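Pre-mRNA splicing helicase-like protein (Chaetomium thermophilum, PDB 4RVQ) is a Brr2-type spliceosomal helicase, whose noncanonical PWI domain, the part described here, probably mediates contacts with proteins or RNA during pre-mRNA splicing. Local coordinates at residues 10-15 and 85-90; 22-27 and 44-49; 92-97 and 117-122. One frame throughout, in Å; residues are numbered along the deposited sequence.

In the fold
The three contacts illustrate how a small all-helical domain is held together by short patches that touch one another, two of them sharing helix 89-99. Contacts 1 and 3 draw on that helix, from its N-terminal end and its middle, and their centres lie about 12 Å apart; Asp90, in segment 85-90, packs on Leu119 and Ile122 of contact 3. Contact 2 is nested within the loop that contact 1 closes, with about 12 Å between their centres, and the two meet where Leu85 CD2 lies 3.6 Å from Leu24 CD1. Contacts 2 and 3, about 14 Å apart between centres, join through Leu49 and Val93. One ethanediol, probably from the crystallisation liquor, bonds both Asp90 and Trp94.

Contact 1 of 3, residues 10-15 and 85-90; sequences DKNYVH and LIENRD. With EDO (1,2-ethanediol), chain I; SO4 (sulfate ion), chain B; EDO (1,2-ethanediol), chain G.
A single side-chain amide, that of Asn88, ties the loop 10-15 to the kink between two helices, using both of its ends. Its ND2 donates to Asn12 O over 2.8 Å, with an N-H...O angle of 150°, and the acceptor lies close to the plane of the amide. At the other end, OD1 takes a hydrogen from a water whose oxygen lies 2.9 Å from Val14 N, from which it accepts, so one side chain holds Asn12 directly and Val14 through that water. ND2 also bonds Lys84 O, which helps to fix the rotation of the amide. Against this polar group rests Val14, whose CG1 lies 3.8 Å from Asn88 CG; with CG1 set between its backbone N and carbonyl carbon (chi1 54°), the methyl is brought to the amide. Farther out, Asn12 ND2 meets Glu87 CG at 3.9 Å. Before this point the loop folds on itself: Asp10 OD1 accepts from Asn12 N in an Asx turn, within a type I turn from Asp10 to Tyr13. Asn88 itself separates helix 79-87 from helix 89-99, Val14 and Leu85 both pack on Trp23 of helix 23-29, and Ile86 faces helix 63-73.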
loop_
_atom_site.group_PDB
_atom_site.type_symbol
_atom_site.label_atom_id
_atom_site.label_comp_id
_atom_site.label_asym_id
_atom_site.label_seq_id
_atom_site.Cartn_x
_atom_site.Cartn_y
_atom_site.Cartn_z
ATOM N N ASP A 10 8.251 14.439 -3.849
ATOM C CA ASP A 10 7.059 13.753 -3.328
ATOM C C ASP A 10 7.475 12.528 -2.534
ATOM O O ASP A 10 7.748 11.468 -3.099
ATOM C CB ASP A 10 6.127 13.340 -4.469
ATOM C CG ASP A 10 4.870 12.623 -4.002
ATOM O OD1 ASP A 10 4.668 12.473 -2.770
ATOM O OD2 ASP A 10 4.125 12.219 -4.914
ATOM N N LYS A 11 7.520 12.670 -1.213
ATOM C CA LYS A 11 7.942 11.565 -0.347
ATOM C C LYS A 11 6.997 10.380 -0.434
ATOM O O LYS A 11 7.354 9.247 -0.029
ATOM C CB LYS A 11 8.086 12.054 1.099
ATOM C CG LYS A 11 6.764 12.412 1.822
ATOM C CD LYS A 11 6.980 12.971 3.269
ATOM C CE LYS A 11 7.263 14.464 3.250
ATOM N NZ LYS A 11 6.048 15.258 2.851
ATOM N N ASN A 12 5.801 10.596 -0.953
ATOM C CA ASN A 12 4.845 9.517 -1.018
ATOM C C ASN A 12 4.911 8.722 -2.290
ATOM O O ASN A 12 4.215 7.700 -2.384
ATOM C CB ASN A 12 3.451 10.062 -0.850
ATOM C CG ASN A 12 3.226 10.713 0.496
ATOM O OD1 ASN A 12 3.803 10.318 1.502
ATOM N ND2 ASN A 12 2.378 11.689 0.526
ATOM N N TYR A 13 5.707 9.135 -3.260
ATOM C CA TYR A 13 5.676 8.458 -4.556
ATOM C C TYR A 13 6.328 7.078 -4.453
ATOM O O TYR A 13 7.423 6.960 -3.910
ATOM C CB TYR A 13 6.342 9.290 -5.684
ATOM C CG TYR A 13 6.155 8.578 -6.993
ATOM C CD1 TYR A 13 4.932 8.567 -7.624
ATOM C CD2 TYR A 13 7.187 7.829 -7.564
ATOM C CE1 TYR A 13 4.740 7.856 -8.796
ATOM C CE2 TYR A 13 6.987 7.121 -8.705
ATOM C CZ TYR A 13 5.780 7.115 -9.317
ATOM O OH TYR A 13 5.612 6.397 -10.482
ATOM N N VAL A 14 5.665 6.076 -5.012
ATOM C CA VAL A 14 6.219 4.718 -5.107
ATOM C C VAL A 14 5.754 4.165 -6.430
ATOM O O VAL A 14 4.559 4.151 -6.735
ATOM C CB VAL A 14 5.769 3.822 -3.927
ATOM C CG1 VAL A 14 4.300 3.763 -3.726
ATOM C CG2 VAL A 14 6.352 2.432 -4.094
ATOM N N HIS A 15 6.703 3.748 -7.250
ATOM C CA HIS A 15 6.370 3.202 -8.557
ATOM C C HIS A 15 5.797 1.781 -8.391
ATOM O O HIS A 15 6.201 1.043 -7.502
ATOM C CB HIS A 15 7.596 3.161 -9.475
ATOM C CG HIS A 15 7.254 2.832 -10.883
ATOM N ND1 HIS A 15 7.229 1.541 -11.370
ATOM C CD2 HIS A 15 6.941 3.646 -11.919
ATOM C CE1 HIS A 15 6.901 1.582 -12.649
ATOM N NE2 HIS A 15 6.719 2.847 -13.003
ATOM N N LEU A 85 0.665 5.587 2.927
ATOM C CA LEU A 85 -0.105 4.399 2.621
ATOM C C LEU A 85 -1.497 4.749 2.085
ATOM O O LEU A 85 -1.987 4.197 1.121
ATOM C CB LEU A 85 -0.207 3.493 3.855
ATOM C CG LEU A 85 1.147 2.935 4.332
ATOM C CD1 LEU A 85 0.904 2.037 5.544
ATOM C CD2 LEU A 85 1.913 2.195 3.236
ATOM N N ILE A 86 -2.136 5.734 2.729
ATOM C CA ILE A 86 -3.462 6.146 2.287
ATOM C C ILE A 86 -3.437 6.757 0.877
ATOM O O ILE A 86 -4.265 6.432 0.030
ATOM C CB ILE A 86 -4.093 7.127 3.288
ATOM C CG1 ILE A 86 -4.319 6.409 4.616
ATOM C CG2 ILE A 86 -5.387 7.677 2.751
ATOM C CD1 ILE A 86 -4.846 7.321 5.717
ATOM N N GLU A 87 -2.463 7.615 0.597
ATOM C CA GLU A 87 -2.333 8.216 -0.731
ATOM C C GLU A 87 -2.169 7.146 -1.809
ATOM O O GLU A 87 -2.575 7.342 -2.944
ATOM C CB GLU A 87 -1.138 9.164 -0.779
ATOM C CG GLU A 87 -1.265 10.430 0.100
ATOM C CD GLU A 87 -2.232 11.452 -0.424
ATOM O OE1 GLU A 87 -2.868 11.220 -1.457
ATOM O OE2 GLU A 87 -2.348 12.519 0.247
ATOM N N ASN A 88 -1.532 6.039 -1.443
ATOM C CA ASN A 88 -1.266 4.916 -2.338
ATOM C C ASN A 88 -2.146 3.714 -2.063
ATOM O O ASN A 88 -1.748 2.598 -2.402
ATOM C CB ASN A 88 0.213 4.540 -2.221
ATOM C CG ASN A 88 1.124 5.599 -2.792
ATOM O OD1 ASN A 88 1.100 5.841 -4.004
ATOM N ND2 ASN A 88 1.891 6.233 -1.952
ATOM N N ARG A 89 -3.330 3.900 -1.500
ATOM C CA ARG A 89 -4.088 2.748 -1.045
ATOM C C ARG A 89 -4.376 1.762 -2.167
ATOM O O ARG A 89 -4.271 0.552 -1.939
ATOM C CB ARG A 89 -5.343 3.199 -0.309
ATOM C CG ARG A 89 -6.266 4.075 -1.103
ATOM C CD ARG A 89 -7.234 4.821 -0.177
ATOM N NE ARG A 89 -8.148 5.729 -0.881
ATOM C CZ ARG A 89 -7.842 6.959 -1.296
ATOM N NH1 ARG A 89 -6.659 7.477 -1.095
ATOM N NH2 ARG A 89 -8.750 7.673 -1.922
ATOM N N ASP A 90 -4.745 2.210 -3.356
ATOM C CA ASP A 90 -5.035 1.286 -4.436
ATOM C C ASP A 90 -3.780 0.497 -4.848
ATOM O O ASP A 90 -3.823 -0.736 -4.984
ATOM C CB ASP A 90 -5.589 2.010 -5.652
ATOM C CG ASP A 90 -6.963 2.548 -5.438
ATOM O OD1 ASP A 90 -7.805 1.877 -4.798
ATOM O OD2 ASP A 90 -7.242 3.648 -5.958
HETATM C C1 EDO I . 0.389 9.440 -4.858
HETATM O O1 EDO I . 0.329 9.918 -6.204
HETATM C C2 EDO I . 1.796 9.768 -4.437
HETATM O O2 EDO I . 1.866 11.131 -4.109
HETATM S S SO4 B . -7.000 10.710 -3.303
HETATM O O1 SO4 B . -6.802 10.109 -4.624
HETATM O O2 SO4 B . -8.352 10.382 -2.798
HETATM O O3 SO4 B . -5.991 10.133 -2.433
HETATM O O4 SO4 B . -6.853 12.116 -3.468
HETATM C C1 EDO G . -9.901 -0.528 -2.870
HETATM O O1 EDO G . -10.209 -1.531 -3.848
HETATM C C2 EDO G . -8.399 -0.556 -2.612
HETATM O O2 EDO G . -7.953 0.714 -2.129
HETATM O O HOH W 1 2.982 6.847 -5.741
#

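Contact 2 of 3, residues 22-27 and 44-49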
loop_
_atom_site.group_PDB
_atom_site.type_symbol
_atom_site.label_atom_id
_atom_site.label_comp_id
_atom_site.label_asym_id
_atom_site.label_seq_id
_atom_site.Cartn_x
_atom_site.Cartn_y
_atom_site.Cartn_z
ATOM N N TYR A 22 6.527 -8.087 -0.274
ATOM C CA TYR A 22 6.885 -7.707 1.084
ATOM C C TYR A 22 7.109 -6.196 1.234
ATOM O O TYR A 22 7.569 -5.777 2.288
ATOM C CB TYR A 22 8.143 -8.465 1.523
ATOM C CG TYR A 22 7.960 -9.953 1.552
ATOM C CD1 TYR A 22 7.456 -10.576 2.662
ATOM C CD2 TYR A 22 8.281 -10.742 0.457
ATOM C CE1 TYR A 22 7.298 -11.959 2.709
ATOM C CE2 TYR A 22 8.151 -12.105 0.471
ATOM C CZ TYR A 22 7.638 -12.720 1.582
ATOM O OH TYR A 22 7.478 -14.080 1.667
ATOM N N TRP A 23 6.782 -5.383 0.231
ATOM C CA TRP A 23 7.055 -3.955 0.326
ATOM C C TRP A 23 6.390 -3.336 1.541
ATOM O O TRP A 23 7.016 -2.594 2.294
ATOM C CB TRP A 23 6.565 -3.283 -0.969
ATOM C CG TRP A 23 6.795 -1.764 -1.004
ATOM C CD1 TRP A 23 7.913 -1.124 -1.482
ATOM C CD2 TRP A 23 5.935 -0.744 -0.491
ATOM N NE1 TRP A 23 7.775 0.237 -1.332
ATOM C CE2 TRP A 23 6.578 0.496 -0.708
ATOM C CE3 TRP A 23 4.686 -0.743 0.113
ATOM C CZ2 TRP A 23 5.998 1.715 -0.356
ATOM C CZ3 TRP A 23 4.110 0.487 0.474
ATOM C CH2 TRP A 23 4.774 1.677 0.243
ATOM N N LEU A 24 5.105 -3.631 1.735
ATOM C CA LEU A 24 4.374 -3.029 2.848
ATOM C C LEU A 24 4.982 -3.460 4.175
ATOM O O LEU A 24 5.205 -2.648 5.088
ATOM C CB LEU A 24 2.900 -3.366 2.763
ATOM C CG LEU A 24 2.050 -2.864 3.929
ATOM C CD1 LEU A 24 2.131 -1.346 4.091
ATOM C CD2 LEU A 24 0.630 -3.324 3.788
ATOM N N GLN A 25 5.225 -4.776 4.323
ATOM C CA GLN A 25 5.814 -5.303 5.535
ATOM C C GLN A 25 7.145 -4.635 5.828
ATOM O O GLN A 25 7.470 -4.357 6.991
ATOM C CB GLN A 25 5.935 -6.817 5.420
ATOM C CG GLN A 25 6.362 -7.429 6.729
ATOM C CD GLN A 25 6.293 -8.941 6.758
ATOM O OE1 GLN A 25 5.598 -9.554 5.961
ATOM N NE2 GLN A 25 6.999 -9.529 7.692
ATOM N N ARG A 26 7.959 -4.376 4.797
ATOM C CA ARG A 26 9.239 -3.693 5.010
ATOM C C ARG A 26 9.054 -2.271 5.451
ATOM O O ARG A 26 9.807 -1.797 6.301
ATOM C CB ARG A 26 10.137 -3.656 3.787
ATOM C CG ARG A 26 10.751 -4.939 3.445
ATOM C CD ARG A 26 11.902 -4.772 2.433
ATOM N NE ARG A 26 11.509 -4.076 1.209
ATOM C CZ ARG A 26 10.822 -4.618 0.206
ATOM N NH1 ARG A 26 10.456 -5.892 0.234
ATOM N NH2 ARG A 26 10.491 -3.881 -0.843
ATOM N N GLN A 27 8.048 -1.574 4.923
ATOM C CA GLN A 27 7.848 -0.206 5.404
ATOM C C GLN A 27 7.448 -0.224 6.868
ATOM O O GLN A 27 7.920 0.592 7.658
ATOM C CB GLN A 27 6.776 0.527 4.614
ATOM C CG GLN A 27 6.883 0.454 3.128
ATOM C CD GLN A 27 8.313 0.619 2.638
ATOM O OE1 GLN A 27 8.926 1.668 2.865
ATOM N NE2 GLN A 27 8.849 -0.398 1.951
ATOM N N SER A 44 -3.337 -6.245 8.970
ATOM C CA SER A 44 -4.350 -5.264 9.351
ATOM C C SER A 44 -4.360 -4.051 8.419
ATOM O O SER A 44 -5.427 -3.570 8.016
ATOM C CB SER A 44 -4.135 -4.795 10.767
ATOM O OG SER A 44 -4.304 -5.864 11.665
ATOM N N ALA A 45 -3.190 -3.572 8.054
ATOM C CA ALA A 45 -3.123 -2.411 7.180
ATOM C C ALA A 45 -3.743 -2.702 5.828
ATOM O O ALA A 45 -4.461 -1.859 5.267
ATOM C CB ALA A 45 -1.671 -1.940 7.026
ATOM N N LEU A 46 -3.503 -3.887 5.256
ATOM C CA LEU A 46 -4.114 -4.193 3.984
ATOM C C LEU A 46 -5.629 -4.211 4.103
ATOM O O LEU A 46 -6.334 -3.720 3.210
ATOM C CB LEU A 46 -3.613 -5.564 3.470
ATOM C CG LEU A 46 -2.158 -5.523 3.022
ATOM C CD1 LEU A 46 -1.616 -6.941 2.898
ATOM C CD2 LEU A 46 -1.992 -4.761 1.701
ATOM N N LYS A 47 -6.159 -4.812 5.174
ATOM C CA LYS A 47 -7.590 -4.829 5.364
ATOM C C LYS A 47 -8.147 -3.418 5.489
ATOM O O LYS A 47 -9.140 -3.072 4.839
ATOM C CB LYS A 47 -7.969 -5.644 6.588
ATOM C CG LYS A 47 -9.462 -5.861 6.742
ATOM C CD LYS A 47 -10.089 -6.467 5.457
ATOM C CE LYS A 47 -11.605 -6.652 5.566
ATOM N NZ LYS A 47 -12.182 -7.212 4.312
ATOM N N ILE A 48 -7.509 -2.605 6.327
ATOM C CA ILE A 48 -7.950 -1.228 6.488
ATOM C C ILE A 48 -7.917 -0.443 5.172
ATOM O O ILE A 48 -8.881 0.210 4.799
ATOM C CB ILE A 48 -7.124 -0.530 7.571
ATOM C CG1 ILE A 48 -7.388 -1.147 8.944
ATOM C CG2 ILE A 48 -7.444 0.952 7.601
ATOM C CD1 ILE A 48 -6.335 -0.806 9.970
ATOM N N LEU A 49 -6.800 -0.533 4.454
ATOM C CA LEU A 49 -6.625 0.249 3.230
ATOM C C LEU A 49 -7.594 -0.146 2.157
ATOM O O LEU A 49 -7.901 0.664 1.272
ATOM C CB LEU A 49 -5.212 0.076 2.694
ATOM C CG LEU A 49 -4.104 0.779 3.490
ATOM C CD1 LEU A 49 -2.731 0.243 3.126
ATOM C CD2 LEU A 49 -4.185 2.325 3.255
#
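Leu24 projects one methyl, CD2, into the side of helix 35-50, and this branch makes the closest approaches to Leu46 and Ala45. The tightest is with Leu46, where Leu24 CD2 stands 3.6 Å from both CG and CD2 of Leu46. The two leucines run past one another in opposite directions, so the Leu24 methyl lies alongside the branch point and one methyl of Leu46. Leu24 reaches across because its CG is anti to the backbone N (chi1 176°), which carries the branched end out from helix 23-29. Leu46 answers differently: it leaves its helix across the line to the other helix, and its branched end still reaches the incoming methyl. Ala45, one residue earlier, is the small partner; its CB faces Leu24 and sits 4.2 Å from Leu24 CD2, a looser approach than that of Leu46. The contact is thus wholly apolar, a plain helix-helix contact joining helix 23-29 to helix 35-50. Leu24 and Ala45 are both buried, whereas Leu46 is partly exposed. Leu24 also touches Leu85 of helix 79-87 and Val92 of helix 89-99, while Ala45 packs on Leu70 and Leu73 of helix 63-73.

Contact 3 of 3, residues 92-97 and 117-122. With EDO (1,2-ethanediol), chain F; EDO (1,2-ethanediol), chain G.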
loop_
_atom_site.group_PDB
_atom_site.type_symbol
_atom_site.label_atom_id
_atom_site.label_comp_id
_atom_site.label_asym_id
_atom_site.label_seq_id
_atom_site.Cartn_x
_atom_site.Cartn_y
_atom_site.Cartn_z
ATOM N N VAL A 92 -1.043 -0.068 -3.048
ATOM C CA VAL A 92 -0.563 -0.949 -2.001
ATOM C C VAL A 92 -1.429 -2.209 -1.916
ATOM O O VAL A 92 -0.909 -3.329 -1.854
ATOM C CB VAL A 92 -0.519 -0.220 -0.653
ATOM C CG1 VAL A 92 -0.139 -1.173 0.501
ATOM C CG2 VAL A 92 0.507 0.894 -0.705
ATOM N N VAL A 93 -2.735 -2.066 -1.903
ATOM C CA VAL A 93 -3.621 -3.200 -1.732
ATOM C C VAL A 93 -3.506 -4.133 -2.942
ATOM O O VAL A 93 -3.320 -5.352 -2.802
ATOM C CB VAL A 93 -5.086 -2.721 -1.539
ATOM C CG1 VAL A 93 -6.029 -3.857 -1.646
ATOM C CG2 VAL A 93 -5.261 -1.999 -0.189
ATOM N N TRP A 94 -3.697 -3.589 -4.142
ATOM C CA TRP A 94 -3.768 -4.417 -5.315
ATOM C C TRP A 94 -2.441 -4.997 -5.726
ATOM O O TRP A 94 -2.369 -6.159 -6.154
ATOM C CB TRP A 94 -4.435 -3.661 -6.471
ATOM C CG TRP A 94 -5.911 -3.512 -6.240
ATOM C CD1 TRP A 94 -6.586 -2.418 -5.807
ATOM C CD2 TRP A 94 -6.887 -4.512 -6.459
ATOM N NE1 TRP A 94 -7.907 -2.675 -5.743
ATOM C CE2 TRP A 94 -8.141 -3.961 -6.131
ATOM C CE3 TRP A 94 -6.833 -5.829 -6.910
ATOM C CZ2 TRP A 94 -9.307 -4.682 -6.239
ATOM C CZ3 TRP A 94 -8.005 -6.551 -7.018
ATOM C CH2 TRP A 94 -9.227 -5.990 -6.661
ATOM N N LEU A 95 -1.372 -4.216 -5.705
ATOM C CA LEU A 95 -0.089 -4.723 -6.110
ATOM C C LEU A 95 0.504 -5.716 -5.121
ATOM O O LEU A 95 1.236 -6.619 -5.533
ATOM C CB LEU A 95 0.899 -3.616 -6.423
ATOM C CG LEU A 95 0.541 -2.721 -7.605
ATOM C CD1 LEU A 95 1.449 -1.533 -7.685
ATOM C CD2 LEU A 95 0.483 -3.533 -8.889
ATOM N N THR A 96 0.207 -5.571 -3.828
ATOM C CA THR A 96 0.624 -6.583 -2.867
ATOM C C THR A 96 -0.063 -7.915 -3.211
ATOM O O THR A 96 0.556 -8.982 -3.236
ATOM C CB THR A 96 0.337 -6.155 -1.433
ATOM O OG1 THR A 96 1.100 -4.974 -1.148
ATOM C CG2 THR A 96 0.706 -7.230 -0.455
ATOM N N ARG A 97 -1.376 -7.868 -3.434
ATOM C CA ARG A 97 -2.116 -9.048 -3.789
ATOM C C ARG A 97 -1.576 -9.657 -5.086
ATOM O O ARG A 97 -1.360 -10.876 -5.183
ATOM C CB ARG A 97 -3.605 -8.736 -3.917
ATOM C CG ARG A 97 -4.435 -9.978 -4.082
ATOM C CD ARG A 97 -5.937 -9.669 -4.228
ATOM N NE ARG A 97 -6.634 -10.869 -4.662
ATOM C CZ ARG A 97 -7.792 -10.886 -5.304
ATOM N NH1 ARG A 97 -8.445 -9.770 -5.497
ATOM N NH2 ARG A 97 -8.289 -12.025 -5.755
ATOM N N GLU A 117 -11.976 -1.807 -11.591
ATOM C CA GLU A 117 -11.920 -0.769 -10.578
ATOM C C GLU A 117 -11.329 0.545 -11.093
ATOM O O GLU A 117 -11.148 1.457 -10.312
ATOM C CB GLU A 117 -11.085 -1.258 -9.404
ATOM C CG GLU A 117 -11.689 -2.405 -8.633
ATOM C CD GLU A 117 -12.830 -1.994 -7.740
ATOM O OE1 GLU A 117 -13.385 -0.887 -7.911
ATOM O OE2 GLU A 117 -13.181 -2.795 -6.854
ATOM N N GLY A 118 -11.049 0.637 -12.392
ATOM C CA GLY A 118 -10.486 1.852 -12.941
ATOM C C GLY A 118 -8.977 1.967 -12.779
ATOM O O GLY A 118 -8.425 3.071 -12.855
ATOM N N LEU A 119 -8.296 0.831 -12.538
ATOM C CA LEU A 119 -6.881 0.827 -12.223
ATOM C C LEU A 119 -6.011 0.375 -13.380
ATOM O O LEU A 119 -4.869 -0.011 -13.146
ATOM C CB LEU A 119 -6.628 -0.025 -10.949
ATOM C CG LEU A 119 -7.449 0.406 -9.738
ATOM C CD1 LEU A 119 -7.161 -0.534 -8.576
ATOM C CD2 LEU A 119 -7.229 1.859 -9.329
ATOM N N ARG A 120 -6.496 0.495 -14.608
ATOM C CA ARG A 120 -5.627 0.331 -15.767
ATOM C C ARG A 120 -4.326 1.116 -15.612
ATOM O O ARG A 120 -3.255 0.648 -15.994
ATOM C CB ARG A 120 -6.346 0.721 -17.070
ATOM C CG ARG A 120 -5.487 0.671 -18.342
ATOM C CD ARG A 120 -4.938 -0.690 -18.663
ATOM N NE ARG A 120 -6.022 -1.610 -18.888
ATOM C CZ ARG A 120 -5.928 -2.900 -18.727
ATOM N NH1 ARG A 120 -4.768 -3.452 -18.347
ATOM N NH2 ARG A 120 -7.001 -3.666 -18.900
ATOM N N TRP A 121 -4.390 2.338 -15.081
ATOM C CA TRP A 121 -3.200 3.155 -14.940
ATOM C C TRP A 121 -2.103 2.460 -14.138
ATOM O O TRP A 121 -0.931 2.618 -14.418
ATOM C CB TRP A 121 -3.541 4.521 -14.332
ATOM C CG TRP A 121 -3.855 4.581 -12.893
ATOM C CD1 TRP A 121 -5.101 4.446 -12.281
ATOM C CD2 TRP A 121 -2.920 4.814 -11.835
ATOM N NE1 TRP A 121 -4.962 4.556 -10.916
ATOM C CE2 TRP A 121 -3.646 4.805 -10.611
ATOM C CE3 TRP A 121 -1.551 5.066 -11.811
ATOM C CZ2 TRP A 121 -3.032 5.028 -9.387
ATOM C CZ3 TRP A 121 -0.957 5.284 -10.608
ATOM C CH2 TRP A 121 -1.703 5.268 -9.409
ATOM N N ILE A 122 -2.502 1.676 -13.136
ATOM C CA ILE A 122 -1.534 0.953 -12.318
ATOM C C ILE A 122 -0.913 -0.200 -13.095
ATOM O O ILE A 122 0.303 -0.401 -13.045
ATOM C CB ILE A 122 -2.155 0.459 -11.003
ATOM C CG1 ILE A 122 -2.687 1.656 -10.196
ATOM C CG2 ILE A 122 -1.141 -0.359 -10.221
ATOM C CD1 ILE A 122 -3.317 1.243 -8.865
HETATM C C1 EDO F . -8.050 -6.439 -3.334
HETATM O O1 EDO F . -8.640 -7.714 -3.450
HETATM C C2 EDO F . -9.041 -5.473 -2.707
HETATM O O2 EDO F . -9.236 -5.890 -1.349
HETATM C C1 EDO G . -9.901 -0.528 -2.870
HETATM O O1 EDO G . -10.209 -1.531 -3.848
HETATM C C2 EDO G . -8.399 -0.556 -2.612
HETATM O O2 EDO G . -7.953 0.714 -2.129
#
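The junction between helix 104-116 and helix 120-127 folds back against the middle of helix 89-99, and the indole of Trp94 receives it. Leu119 CD1 comes over one face of the ring, 3.4 Å from Trp94 CD1 and close to NE1, in apolar packing at the CD1-NE1 rim of that face, with the two side chains crossing at about a right angle. An ethanediol, probably from the crystallisation liquor, lies over the opposite face, its C1 3.6 Å from Trp94 CH2; the methyl and the diol thus sit over different parts of the indole. A second ethanediol accepts from Trp94 NE1 at 3.2 Å, with an N-H...O angle of 145°, and its other hydroxyl bonds Asp90. Glu117 adds CG at 4.1 Å from Trp94 CZ2.

The turn that delivers Leu119 is a Schellman motif: Gly118, with positive phi, is its C-prime residue, and Leu119 N and Gly118 N bond back to Met114 O and Ala115 O. Gly118 is able to take up this backbone conformation, where a side chain would be jammed against the preceding carbonyl. Replacing Trp94 by an alanine would remove the indole and would probably open a gap beside Leu119 CD1 and Glu117 CG. One turn beyond, Ile122 meets Leu95: Ile122 CG2, set anti to its backbone N, lies 3.8 Å from Leu95 CD2 and about as near CD1, nested between the two methyls. Leu95 also packs against Ala16 and Ile19 of the loop before helix 23-29.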